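Local coordinates for ancillary protein 1 (Streptococcus pyogenes, PDB 2XI9) that serves as a pilus-presented adhesin whose internal thioester bond is required for efficient host-cell interaction, and probably binds collagen, at residues 126-131 and 147-152; 186-191 and 302-307; 296-301 and 310-315. All coordinates share one frame; numbering follows the deposited sequence.

Interaction 1 of 3, residues 126-131 and 147-152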
loop_
_atom_site.group_PDB
_atom_site.type_symbol
_atom_site.label_atom_id
_atom_site.label_comp_id
_atom_site.label_asym_id
_atom_site.label_seq_id
_atom_site.Cartn_x
_atom_site.Cartn_y
_atom_site.Cartn_z
ATOM N N GLU A 126 8.986 -6.466 -7.881
ATOM C CA GLU A 126 10.094 -5.531 -7.640
ATOM C C GLU A 126 9.666 -4.068 -7.608
ATOM O O GLU A 126 8.849 -3.625 -8.409
ATOM C CB GLU A 126 11.197 -5.718 -8.683
ATOM C CG GLU A 126 12.354 -4.753 -8.478
ATOM C CD GLU A 126 13.534 -5.055 -9.354
ATOM O OE1 GLU A 126 13.361 -5.709 -10.404
ATOM O OE2 GLU A 126 14.642 -4.631 -8.983
ATOM N N ALA A 127 10.205 -3.310 -6.658
ATOM C CA ALA A 127 10.103 -1.859 -6.692
ATOM C C ALA A 127 11.534 -1.328 -6.565
ATOM O O ALA A 127 12.425 -2.038 -6.116
ATOM C CB ALA A 127 9.211 -1.320 -5.581
ATOM N N TYR A 128 11.752 -0.102 -7.006
ATOM C CA TYR A 128 13.096 0.464 -7.059
ATOM C C TYR A 128 13.085 1.963 -6.945
ATOM O O TYR A 128 12.046 2.609 -7.165
ATOM C CB TYR A 128 13.866 0.013 -8.307
ATOM C CG TYR A 128 13.212 0.436 -9.627
ATOM C CD1 TYR A 128 13.610 1.603 -10.277
ATOM C CD2 TYR A 128 12.219 -0.349 -10.232
ATOM C CE1 TYR A 128 13.010 2.007 -11.470
ATOM C CE2 TYR A 128 11.615 0.044 -11.433
ATOM C CZ TYR A 128 12.024 1.230 -12.042
ATOM O OH TYR A 128 11.468 1.647 -13.238
ATOM N N ASN A 129 14.228 2.508 -6.500
ATOM C CA ASN A 129 14.487 3.943 -6.506
ATOM C C ASN A 129 15.486 4.204 -7.609
ATOM O O ASN A 129 16.585 3.617 -7.654
ATOM C CB ASN A 129 15.035 4.402 -5.144
ATOM C CG ASN A 129 15.273 5.905 -5.057
ATOM O OD1 ASN A 129 14.756 6.693 -5.841
ATOM N ND2 ASN A 129 16.085 6.300 -4.081
ATOM N N ASP A 130 15.078 5.057 -8.537
ATOM C CA ASP A 130 15.810 5.232 -9.758
ATOM C C ASP A 130 16.947 6.202 -9.523
ATOM O O ASP A 130 16.738 7.417 -9.453
ATOM C CB ASP A 130 14.864 5.723 -10.840
ATOM C CG ASP A 130 15.515 5.907 -12.204
ATOM O OD1 ASP A 130 16.759 5.930 -12.324
ATOM O OD2 ASP A 130 14.730 6.061 -13.195
ATOM N N PHE A 131 18.142 5.657 -9.396
ATOM C CA PHE A 131 19.327 6.484 -9.225
ATOM C C PHE A 131 19.815 7.058 -10.559
ATOM O O PHE A 131 20.626 7.975 -10.549
ATOM C CB PHE A 131 20.438 5.703 -8.507
ATOM C CG PHE A 131 21.788 6.359 -8.576
ATOM C CD1 PHE A 131 22.651 6.100 -9.637
ATOM C CD2 PHE A 131 22.197 7.262 -7.594
ATOM C CE1 PHE A 131 23.869 6.723 -9.718
ATOM C CE2 PHE A 131 23.436 7.872 -7.682
ATOM C CZ PHE A 131 24.254 7.605 -8.732
ATOM N N TYR A 147 9.492 3.705 -8.147
ATOM C CA TYR A 147 8.697 2.951 -9.096
ATOM C C TYR A 147 8.434 1.531 -8.637
ATOM O O TYR A 147 9.221 0.963 -7.869
ATOM C CB TYR A 147 9.391 2.871 -10.455
ATOM C CG TYR A 147 9.650 4.202 -11.119
ATOM C CD1 TYR A 147 10.830 4.883 -10.920
ATOM C CD2 TYR A 147 8.716 4.742 -12.006
ATOM C CE1 TYR A 147 11.074 6.083 -11.534
ATOM C CE2 TYR A 147 8.947 5.958 -12.627
ATOM C CZ TYR A 147 10.123 6.636 -12.379
ATOM O OH TYR A 147 10.349 7.856 -12.985
ATOM N N ALA A 148 7.308 0.975 -9.095
ATOM C CA ALA A 148 7.102 -0.479 -9.037
ATOM C C ALA A 148 7.023 -1.046 -10.434
ATOM O O ALA A 148 6.568 -0.379 -11.377
ATOM C CB ALA A 148 5.823 -0.870 -8.203
ATOM N N LYS A 149 7.433 -2.295 -10.549
ATOM C CA LYS A 149 7.338 -3.027 -11.783
ATOM C C LYS A 149 5.975 -3.732 -11.886
ATOM O O LYS A 149 5.587 -4.519 -11.003
ATOM C CB LYS A 149 8.473 -4.035 -11.885
ATOM C CG LYS A 149 9.835 -3.355 -12.099
ATOM C CD LYS A 149 10.755 -4.199 -12.886
ATOM C CE LYS A 149 10.782 -3.784 -14.351
ATOM N NZ LYS A 149 11.331 -4.891 -15.175
ATOM N N ASN A 150 5.244 -3.441 -12.963
ATOM C CA ASN A 150 4.051 -4.225 -13.331
ATOM C C ASN A 150 4.399 -5.604 -13.849
ATOM O O ASN A 150 5.517 -5.853 -14.318
ATOM C CB ASN A 150 3.223 -3.474 -14.375
ATOM C CG ASN A 150 2.806 -2.116 -13.894
ATOM O OD1 ASN A 150 2.454 -1.930 -12.716
ATOM N ND2 ASN A 150 2.876 -1.133 -14.791
ATOM N N LYS A 151 3.429 -6.503 -13.823
ATOM C CA LYS A 151 3.672 -7.858 -14.252
ATOM C C LYS A 151 4.288 -7.945 -15.659
ATOM O O LYS A 151 5.196 -8.738 -15.872
ATOM C CB LYS A 151 2.392 -8.709 -14.171
ATOM C CG LYS A 151 2.626 -10.186 -14.425
ATOM C CD LYS A 151 1.319 -10.979 -14.443
ATOM C CE LYS A 151 1.555 -12.451 -14.756
ATOM N NZ LYS A 151 0.257 -13.151 -15.056
ATOM N N ASN A 152 3.838 -7.122 -16.613
ATOM C CA ASN A 152 4.355 -7.230 -17.985
ATOM C C ASN A 152 5.712 -6.543 -18.204
ATOM O O ASN A 152 6.210 -6.517 -19.333
ATOM C CB ASN A 152 3.334 -6.727 -19.025
ATOM C CG ASN A 152 3.035 -5.243 -18.891
ATOM O OD1 ASN A 152 3.734 -4.498 -18.197
ATOM N ND2 ASN A 152 1.973 -4.804 -19.563
#

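Interaction 2 of 3, residues 186-191 and 302-307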
loop_
_atom_site.group_PDB
_atom_site.type_symbol
_atom_site.label_atom_id
_atom_site.label_comp_id
_atom_site.label_asym_id
_atom_site.label_seq_id
_atom_site.Cartn_x
_atom_site.Cartn_y
_atom_site.Cartn_z
ATOM N N GLU A 186 15.863 -10.250 -0.529
ATOM C CA GLU A 186 15.953 -9.386 0.654
ATOM C C GLU A 186 14.857 -8.327 0.691
ATOM O O GLU A 186 14.304 -7.997 1.770
ATOM C CB GLU A 186 17.374 -8.768 0.739
ATOM C CG GLU A 186 18.472 -9.798 1.094
ATOM C CD GLU A 186 19.926 -9.338 0.788
ATOM O OE1 GLU A 186 20.130 -8.362 0.023
ATOM O OE2 GLU A 186 20.880 -9.965 1.307
ATOM N N VAL A 187 14.499 -7.768 -0.472
ATOM C CA VAL A 187 13.372 -6.831 -0.525
ATOM C C VAL A 187 12.490 -7.093 -1.760
ATOM O O VAL A 187 12.920 -6.833 -2.877
ATOM C CB VAL A 187 13.855 -5.389 -0.606
ATOM C CG1 VAL A 187 12.691 -4.433 -0.555
ATOM C CG2 VAL A 187 14.913 -5.085 0.528
ATOM N N LYS A 188 11.289 -7.633 -1.522
ATOM C CA LYS A 188 10.313 -7.941 -2.568
ATOM C C LYS A 188 8.942 -7.537 -2.029
ATOM O O LYS A 188 8.790 -7.465 -0.801
ATOM C CB LYS A 188 10.304 -9.422 -2.865
ATOM C CG LYS A 188 11.627 -10.039 -3.233
ATOM C CD LYS A 188 11.498 -11.491 -3.570
ATOM C CE LYS A 188 11.242 -12.361 -2.335
ATOM N NZ LYS A 188 11.079 -13.784 -2.719
ATOM N N TYR A 189 7.958 -7.288 -2.921
ATOM C CA TYR A 189 6.682 -6.708 -2.545
ATOM C C TYR A 189 5.525 -7.591 -2.985
ATOM O O TYR A 189 5.614 -8.285 -4.028
ATOM C CB TYR A 189 6.544 -5.298 -3.152
ATOM C CG TYR A 189 7.607 -4.320 -2.710
ATOM C CD1 TYR A 189 8.879 -4.350 -3.263
ATOM C CD2 TYR A 189 7.338 -3.357 -1.753
ATOM C CE1 TYR A 189 9.837 -3.467 -2.874
ATOM C CE2 TYR A 189 8.312 -2.458 -1.342
ATOM C CZ TYR A 189 9.559 -2.522 -1.897
ATOM O OH TYR A 189 10.567 -1.687 -1.510
ATOM N N THR A 190 4.438 -7.552 -2.199
ATOM C CA THR A 190 3.153 -8.084 -2.601
ATOM C C THR A 190 2.346 -6.970 -3.245
ATOM O O THR A 190 2.211 -5.926 -2.654
ATOM C CB THR A 190 2.354 -8.607 -1.399
ATOM O OG1 THR A 190 3.117 -9.648 -0.779
ATOM C CG2 THR A 190 1.060 -9.223 -1.865
ATOM N N HIS A 191 1.784 -7.216 -4.437
ATOM C CA HIS A 191 0.899 -6.243 -5.076
ATOM C C HIS A 191 -0.519 -6.561 -4.570
ATOM O O HIS A 191 -0.932 -7.706 -4.626
ATOM C CB HIS A 191 1.064 -6.395 -6.592
ATOM C CG HIS A 191 0.010 -5.753 -7.424
ATOM N ND1 HIS A 191 -0.349 -6.271 -8.665
ATOM C CD2 HIS A 191 -0.766 -4.657 -7.226
ATOM C CE1 HIS A 191 -1.300 -5.509 -9.185
ATOM N NE2 HIS A 191 -1.563 -4.520 -8.345
ATOM N N ILE A 302 3.398 -3.940 -0.637
ATOM C CA ILE A 302 3.856 -4.154 0.734
ATOM C C ILE A 302 5.126 -4.992 0.685
ATOM O O ILE A 302 5.170 -6.025 0.016
ATOM C CB ILE A 302 2.828 -4.933 1.587
ATOM C CG1 ILE A 302 1.466 -4.273 1.507
ATOM C CG2 ILE A 302 3.285 -5.077 3.030
ATOM C CD1 ILE A 302 1.513 -2.900 1.497
ATOM N N PRO A 303 6.150 -4.545 1.403
ATOM C CA PRO A 303 7.437 -5.189 1.416
ATOM C C PRO A 303 7.449 -6.418 2.319
ATOM O O PRO A 303 6.625 -6.539 3.251
ATOM C CB PRO A 303 8.376 -4.083 1.933
ATOM C CG PRO A 303 7.481 -3.301 2.872
ATOM C CD PRO A 303 6.156 -3.268 2.146
ATOM N N ASN A 304 8.360 -7.330 2.018
ATOM C CA ASN A 304 8.657 -8.492 2.874
ATOM C C ASN A 304 9.716 -8.185 3.935
ATOM O O ASN A 304 10.363 -9.098 4.474
ATOM C CB ASN A 304 9.120 -9.679 2.023
ATOM C CG ASN A 304 10.487 -9.461 1.402
ATOM O OD1 ASN A 304 10.974 -8.346 1.382
ATOM N ND2 ASN A 304 11.108 -10.542 0.891
ATOM N N ASN A 305 9.871 -6.899 4.242
ATOM C CA ASN A 305 10.873 -6.400 5.187
ATOM C C ASN A 305 10.269 -5.196 5.900
ATOM O O ASN A 305 10.041 -4.143 5.279
ATOM C CB ASN A 305 12.158 -6.002 4.456
ATOM C CG ASN A 305 13.302 -5.669 5.404
ATOM O OD1 ASN A 305 13.102 -5.142 6.510
ATOM N ND2 ASN A 305 14.516 -5.991 4.976
ATOM N N ASN A 306 10.031 -5.356 7.205
ATOM C CA ASN A 306 9.349 -4.328 8.005
ATOM C C ASN A 306 10.121 -3.014 8.208
ATOM O O ASN A 306 9.564 -2.054 8.752
ATOM C CB ASN A 306 8.889 -4.913 9.375
ATOM C CG ASN A 306 10.025 -5.202 10.325
ATOM O OD1 ASN A 306 11.113 -4.644 10.211
ATOM N ND2 ASN A 306 9.773 -6.094 11.306
ATOM N N LYS A 307 11.364 -2.953 7.735
ATOM C CA LYS A 307 12.149 -1.718 7.752
ATOM C C LYS A 307 11.893 -0.858 6.515
ATOM O O LYS A 307 12.407 0.251 6.441
ATOM C CB LYS A 307 13.643 -2.050 7.843
ATOM C CG LYS A 307 14.054 -2.789 9.115
ATOM C CD LYS A 307 15.374 -3.561 8.927
ATOM C CE LYS A 307 16.055 -3.950 10.272
ATOM N NZ LYS A 307 15.065 -4.194 11.379
HETATM O O HOH W 1 13.358 -9.355 3.664
#

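Interaction 3 of 3, residues 296-301 and 310-315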
loop_
_atom_site.group_PDB
_atom_site.type_symbol
_atom_site.label_atom_id
_atom_site.label_comp_id
_atom_site.label_asym_id
_atom_site.label_seq_id
_atom_site.Cartn_x
_atom_site.Cartn_y
_atom_site.Cartn_z
ATOM N N THR A 296 -11.039 4.931 -9.273
ATOM C CA THR A 296 -11.752 3.829 -8.679
ATOM C C THR A 296 -10.840 3.062 -7.746
ATOM O O THR A 296 -11.010 3.113 -6.541
ATOM C CB THR A 296 -12.370 2.953 -9.824
ATOM O OG1 THR A 296 -13.231 3.777 -10.615
ATOM C CG2 THR A 296 -13.196 1.770 -9.273
ATOM N N ASP A 297 -9.844 2.368 -8.287
ATOM C CA ASP A 297 -8.936 1.559 -7.486
ATOM C C ASP A 297 -7.502 1.836 -7.972
ATOM O O ASP A 297 -7.327 2.213 -9.142
ATOM C CB ASP A 297 -9.290 0.062 -7.621
ATOM C CG ASP A 297 -10.411 -0.380 -6.687
ATOM O OD1 ASP A 297 -10.223 -0.307 -5.443
ATOM O OD2 ASP A 297 -11.456 -0.812 -7.200
ATOM N N LEU A 298 -6.528 1.685 -7.074
ATOM C CA LEU A 298 -5.109 1.822 -7.386
ATOM C C LEU A 298 -4.328 0.637 -6.867
ATOM O O LEU A 298 -4.725 -0.001 -5.877
ATOM C CB LEU A 298 -4.554 3.072 -6.715
ATOM C CG LEU A 298 -5.040 4.413 -7.240
ATOM C CD1 LEU A 298 -4.696 5.547 -6.292
ATOM C CD2 LEU A 298 -4.459 4.667 -8.581
ATOM N N ASP A 299 -3.200 0.370 -7.510
ATOM C CA ASP A 299 -2.255 -0.608 -7.014
ATOM C C ASP A 299 -1.556 -0.106 -5.732
ATOM O O ASP A 299 -1.347 1.083 -5.541
ATOM C CB ASP A 299 -1.175 -0.910 -8.049
ATOM C CG ASP A 299 -1.736 -1.530 -9.346
ATOM O OD1 ASP A 299 -2.803 -2.222 -9.336
ATOM O OD2 ASP A 299 -1.059 -1.365 -10.390
ATOM N N PHE A 300 -1.157 -1.050 -4.897
ATOM C CA PHE A 300 -0.425 -0.768 -3.649
ATOM C C PHE A 300 0.521 -1.950 -3.451
ATOM O O PHE A 300 0.246 -3.007 -3.948
ATOM C CB PHE A 300 -1.425 -0.609 -2.513
ATOM C CG PHE A 300 -0.838 -0.180 -1.201
ATOM C CD1 PHE A 300 -0.464 -1.108 -0.249
ATOM C CD2 PHE A 300 -0.735 1.167 -0.890
ATOM C CE1 PHE A 300 0.039 -0.687 0.995
ATOM C CE2 PHE A 300 -0.215 1.576 0.302
ATOM C CZ PHE A 300 0.161 0.636 1.275
ATOM N N PHE A 301 1.615 -1.743 -2.719
ATOM C CA PHE A 301 2.710 -2.699 -2.585
ATOM C C PHE A 301 3.253 -2.738 -1.170
ATOM O O PHE A 301 3.549 -1.716 -0.587
ATOM C CB PHE A 301 3.833 -2.314 -3.573
ATOM C CG PHE A 301 3.352 -2.160 -5.022
ATOM C CD1 PHE A 301 2.898 -0.941 -5.500
ATOM C CD2 PHE A 301 3.363 -3.247 -5.883
ATOM C CE1 PHE A 301 2.453 -0.809 -6.780
ATOM C CE2 PHE A 301 2.879 -3.124 -7.190
ATOM C CZ PHE A 301 2.457 -1.906 -7.641
ATOM N N SER A 310 5.815 0.708 2.648
ATOM C CA SER A 310 4.819 0.295 1.688
ATOM C C SER A 310 4.682 1.446 0.682
ATOM O O SER A 310 5.197 2.539 0.918
ATOM C CB SER A 310 3.481 -0.019 2.352
ATOM O OG SER A 310 3.565 -1.207 3.139
ATOM N N LEU A 311 4.080 1.155 -0.471
ATOM C CA LEU A 311 4.028 2.065 -1.614
ATOM C C LEU A 311 2.628 2.115 -2.228
ATOM O O LEU A 311 2.030 1.065 -2.548
ATOM C CB LEU A 311 5.031 1.647 -2.723
ATOM C CG LEU A 311 6.438 1.329 -2.231
ATOM C CD1 LEU A 311 7.209 0.439 -3.253
ATOM C CD2 LEU A 311 7.213 2.613 -1.790
ATOM N N ILE A 312 2.134 3.336 -2.404
ATOM C CA ILE A 312 0.914 3.602 -3.110
ATOM C C ILE A 312 1.188 3.904 -4.587
ATOM O O ILE A 312 2.017 4.720 -4.918
ATOM C CB ILE A 312 0.088 4.766 -2.451
ATOM C CG1 ILE A 312 -1.220 4.988 -3.215
ATOM C CG2 ILE A 312 0.907 6.056 -2.336
ATOM C CD1 ILE A 312 -2.230 3.785 -3.122
ATOM N N GLY A 313 0.419 3.269 -5.448
ATOM C CA GLY A 313 0.624 3.316 -6.856
ATOM C C GLY A 313 -0.173 4.388 -7.539
ATOM O O GLY A 313 -0.956 5.109 -6.904
ATOM N N THR A 314 0.037 4.455 -8.847
ATOM C CA THR A 314 -0.575 5.446 -9.734
ATOM C C THR A 314 -1.368 4.833 -10.873
ATOM O O THR A 314 -1.963 5.578 -11.677
ATOM C CB THR A 314 0.495 6.372 -10.327
ATOM O OG1 THR A 314 1.498 5.588 -10.996
ATOM C CG2 THR A 314 1.135 7.178 -9.257
ATOM N N GLN A 315 -1.391 3.500 -10.959
ATOM C CA GLN A 315 -2.063 2.761 -12.031
ATOM C C GLN A 315 -2.932 1.682 -11.348
ATOM O O GLN A 315 -2.877 1.548 -10.137
ATOM C CB GLN A 315 -1.047 2.121 -12.995
ATOM C CG GLN A 315 -0.092 3.174 -13.701
ATOM C CD GLN A 315 1.053 2.517 -14.486
ATOM O OE1 GLN A 315 1.117 1.297 -14.601
ATOM N NE2 GLN A 315 1.956 3.345 -15.052
#

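Interaction 1 of 3, residues 126-131 and 147-152
Ala127 and Ala148 form a non-hydrogen-bonded pair where strands 127-130 and 147-149 run antiparallel, their axes 4.7 Å apart and their directions splayed to 140°. The adjoining pair, Tyr128 and Tyr147, exchanges two backbone hydrogen bonds, and a third, from Lys149 N to Glu126 O (2.9 Å), carries the pairing to Glu126, one residue before strand 127-130 begins. Tyr128 and Tyr147 place their side chains on the same face of the sheet. With CG of Tyr128 tucked between its backbone N and carbonyl carbon (chi1 61°), the ring leans across the neighbouring strand and receives Tyr147 CB over one face, a CH-pi contact with CB 3.8 Å from the ring centroid. The two rings lie near parallel, with planes 22° apart, but are slid past each other so that they barely overlap; their centroids are 5.4 Å apart.

These are consecutive strands of the mixed sheet that also holds strand 155-160, and both tyrosine hydroxyls are held from outside the pair: Tyr128 OH by Ser155, Tyr147 OH by Glu133 and Arg242, the latter also making a cation-pi contact with the Tyr147 ring. Lys149 CG meets the edge of the Tyr128 ring at CE2 (3.9 Å), while Asp130 CB approaches the edge of the Tyr147 ring at CE1 (3.9 Å). On the opposite face, Ala127 CB and Ala148 CB are 4.3 Å apart. Glu126 and Lys149 run alongside each other, yet Glu126 OE1 and Lys149 NZ remain 5.2 Å apart, and Glu126 OE2 accepts a hydrogen bond from Thr179 N.

Interaction 2 of 3, residues 186-191 and 302-307
An antiparallel pairing in the mixed sheet joins Thr190 to Ile302 and Tyr189 to Pro303; the 186-191 side lies in thioester-domain sequence. Strand 189-193 is the last strand counted on this side of the sheet, although Tyr189 and His191 also make backbone bonds to residues 119-125. Thr190 N donates to Ile302 O (2.8 Å), and Ile302 N returns a bond to Thr190 O (3.1 Å). On the face carrying Tyr189 and Pro303, the tyrosine ring crosses the proline at a slant, Tyr189 CE2 meeting Pro303 CB at 3.7 Å.

Past the proline the chain leaves the strand, but Asn304 continues the pairing. Its backbone N donates to Lys188 O (2.9 Å). The side chain turns back between its own N and carbonyl carbon (chi1 69°), which brings Asn304 OD1 to Lys188 N at 3.0 Å. This bond is straight at the hydrogen (168°), although the donor stands well above the amide carbonyl plane. Asn304 ND2 is bonded to Gly185 O. Asn305 OD1 accepts from Lys307 N (3.1 Å), an Asx turn. Backbone N and carboxamide of Asn304 thus satisfy both polar backbone atoms of Lys188, so that pairing persists where regular strand geometry has ended, and the amide is gripped at both its oxygen and its nitrogen.

Interaction 3 of 3, residues 296-301 and 310-315
Phe300 lies across from Ile312 in a beta hairpin, and its ring reaches over the partner strand to cover the carbonyl of Leu311. Phe300 CB lies 3.8 Å from Leu311 O, and with CG opposite the backbone N (chi1 -174°) the ring is laid over that oxygen. Leu311 O sits over one face, offset toward the rim, with CD2 of Phe300 its nearest ring atom at 3.2 Å; CG, CD1 and CE2 of the ring also lie close to this oxygen. Ile312 CD1 comes in at the edge, in the ring plane, 3.8 Å from Phe300 CD2. Farther out, CE1 and CZ close on Ser310, CZ of Phe300 reaching Ser310 CB at 3.6 Å. Leu311 O is meanwhile an acceptor for Phe301 N (2.8 Å), so one oxygen serves as both hydrogen-bond acceptor and ring neighbour.

At the far end the pairing shifts. Gly313 N donates to Asp299 O (2.8 Å) through a bent bond, 139° at the hydrogen, but Asp299 N turns to Gln315 O (2.9 Å). Gly313 O is buried without a polar partner in the model, with Leu298 CD1 packed against it at 3.8 Å. The Asp299 carboxylate accepts hydrogen bonds from His191, His317 and Gln156.

Strand 299-303 runs between 189-193 and 311-313, and 311-313 in turn borders 155-160. Phe300 rests on Ile192 and Leu197, Ile312 on Tyr159, and Phe301 on Val158 and Tyr189, while Lys217 of helix 209-222 reaches the carbonyl of Thr296.

In the fold
Interaction 1 comes first along the chain, closing the loop between strands 127-130 and 146-149 before either other contact opens. Interaction 2 then spans some 110 residues, nearly half of them helical, bringing strand 189-193 back beside strand 299-303; those residues include much of the thioester-domain sequence. Interaction 3 closes the short hairpin from 299-303 to 311-313 and crosses interaction 2, its first segment lying before 302-307 and its second after; the two share strand 299-303. All three reach one mixed sheet: strand 155-160 separates the pair of interaction 1 from the hairpin, which continues to strand 189-193. Ala127 packs on both Tyr189 and Leu311, Ala148 on Phe301, and Asn150 probably hydrogen-bonds Gln315.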